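Local coordinates for protein cysteine desulfurase (Elizabethkingia anophelis NUHP1, PDB 5VPR) that probably removes sulfur from L-cysteine to give L-alanine with its covalently bound pyridoxal 5'-phosphate and passes the sulfur to a carrier, at residues D48-N51 against N52-H56. Sequence-based numbering, arbitrary orientation.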
loop_
_atom_site.group_PDB
_atom_site.type_symbol
_atom_site.label_atom_id
_atom_site.label_comp_id
_atom_site.label_asym_id
_atom_site.label_seq_id
_atom_site.Cartn_x
_atom_site.Cartn_y
_atom_site.Cartn_z
ATOM N N ASP A 48 -20.730 6.747 1.622
ATOM C CA ASP A 48 -22.039 6.452 2.206
ATOM C C ASP A 48 -21.910 5.689 3.519
ATOM O O ASP A 48 -22.690 5.911 4.454
ATOM C CB ASP A 48 -22.886 5.630 1.231
ATOM C CG ASP A 48 -23.422 6.440 0.059
ATOM O OD1 ASP A 48 -23.285 7.685 0.046
ATOM O OD2 ASP A 48 -23.990 5.811 -0.860
ATOM N N ALA A 49 -20.957 4.754 3.597
ATOM C CA ALA A 49 -20.741 4.011 4.839
ATOM C C ALA A 49 -20.345 4.934 5.983
ATOM O O ALA A 49 -20.822 4.780 7.117
ATOM C CB ALA A 49 -19.657 2.953 4.642
ATOM N N ILE A 50 -19.429 5.863 5.715
ATOM C CA ILE A 50 -19.010 6.822 6.735
ATOM C C ILE A 50 -20.204 7.629 7.209
ATOM O O ILE A 50 -20.480 7.721 8.411
ATOM C CB ILE A 50 -17.909 7.743 6.183
ATOM C CG1 ILE A 50 -16.649 6.932 5.889
ATOM C CG2 ILE A 50 -17.604 8.891 7.181
ATOM C CD1 ILE A 50 -15.631 7.675 5.005
ATOM N N ASN A 51 -20.932 8.215 6.257
ATOM C CA ASN A 51 -22.064 9.074 6.576
ATOM C C ASN A 51 -23.184 8.299 7.261
ATOM O O ASN A 51 -23.782 8.791 8.223
ATOM C CB ASN A 51 -22.572 9.728 5.293
ATOM C CG ASN A 51 -23.499 10.885 5.563
ATOM O OD1 ASN A 51 -24.724 10.745 5.511
ATOM N ND2 ASN A 51 -22.921 12.041 5.868
ATOM N N ASN A 52 -23.491 7.090 6.779
ATOM C CA ASN A 52 -24.553 6.301 7.404
ATOM C C ASN A 52 -24.198 5.938 8.843
ATOM O O ASN A 52 -25.075 5.908 9.719
ATOM C CB ASN A 52 -24.836 5.030 6.599
ATOM C CG ASN A 52 -25.559 5.310 5.301
ATOM O OD1 ASN A 52 -26.310 6.283 5.187
ATOM N ND2 ASN A 52 -25.339 4.454 4.306
ATOM N N TYR A 53 -22.923 5.640 9.101
ATOM C CA TYR A 53 -22.500 5.342 10.465
ATOM C C TYR A 53 -22.768 6.525 11.391
ATOM O O TYR A 53 -23.361 6.368 12.465
ATOM C CB TYR A 53 -21.012 4.964 10.517
ATOM C CG TYR A 53 -20.538 4.924 11.954
ATOM C CD1 TYR A 53 -20.873 3.852 12.782
ATOM C CD2 TYR A 53 -19.837 5.997 12.511
ATOM C CE1 TYR A 53 -20.494 3.825 14.115
ATOM C CE2 TYR A 53 -19.451 5.981 13.831
ATOM C CZ TYR A 53 -19.786 4.888 14.630
ATOM O OH TYR A 53 -19.399 4.866 15.946
ATOM N N TYR A 54 -22.336 7.727 10.991
ATOM C CA TYR A 54 -22.490 8.870 11.886
ATOM C C TYR A 54 -23.943 9.312 12.006
ATOM O O TYR A 54 -24.346 9.832 13.056
ATOM C CB TYR A 54 -21.627 10.046 11.420
ATOM C CG TYR A 54 -20.145 9.896 11.701
ATOM C CD1 TYR A 54 -19.214 9.956 10.669
ATOM C CD2 TYR A 54 -19.675 9.701 12.998
ATOM C CE1 TYR A 54 -17.849 9.821 10.920
ATOM C CE2 TYR A 54 -18.321 9.550 13.255
ATOM C CZ TYR A 54 -17.420 9.611 12.209
ATOM O OH TYR A 54 -16.079 9.502 12.468
ATOM N N GLU A 55 -24.749 9.135 10.955
ATOM C CA GLU A 55 -26.130 9.574 11.072
ATOM C C GLU A 55 -27.037 8.551 11.745
ATOM O O GLU A 55 -28.153 8.922 12.138
ATOM C CB GLU A 55 -26.689 9.943 9.697
ATOM C CG GLU A 55 -25.991 11.156 9.115
ATOM C CD GLU A 55 -26.657 11.679 7.870
ATOM O OE1 GLU A 55 -26.282 12.773 7.408
ATOM O OE2 GLU A 55 -27.561 10.996 7.359
ATOM N N HIS A 56 -26.601 7.296 11.919
ATOM C CA HIS A 56 -27.535 6.296 12.430
ATOM C C HIS A 56 -27.019 5.437 13.575
ATOM O O HIS A 56 -27.824 4.963 14.379
ATOM C CB HIS A 56 -28.006 5.371 11.296
ATOM C CG HIS A 56 -28.796 6.085 10.251
ATOM N ND1 HIS A 56 -28.250 6.486 9.050
ATOM C CD2 HIS A 56 -30.076 6.520 10.250
ATOM C CE1 HIS A 56 -29.172 7.115 8.342
ATOM N NE2 HIS A 56 -30.287 7.150 9.047
#
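Ile50 lays its CG2 methyl beside the ring of Tyr54 one turn further along the helix, 3.9 Å from CE1, the two running alongside each other in the same direction. With CG1 turned beside the backbone N (chi1 -66°), the CG2 branch falls beside the carbonyl carbon, on the side of the following turn where the tyrosine ring lies. CD1 of Tyr54 also comes within 3.4 Å of the Ile50 carbonyl O, which already accepts the hydrogen bond of Tyr54 N at 3.2 Å. Backbone bonds of this i to i+4 kind build the alpha-helix, here the later turns of helix 44-56 on the surface of this fold-type I enzyme of the class-V aminotransferase family; Asn52 N to Asp48 O, at 2.7 Å, is the shortest of the four between the two segments. Tyr53 carries its ring away from the turn, with CG anti to the backbone N (chi1 169°), to pack on Ile287 and Ile291 of helix 287-303 and hydrogen-bond through OH to Asn58. CD2 of this ring lies over one face of Tyr54, 3.7 Å above its plane and offset toward the rim. His56 turns its imidazole back along the chain, and ND1 donates to Asn52 O at 3.3 Å, a long, bent bond (140° at the hydrogen) in the carbonyl plane on a lone pair.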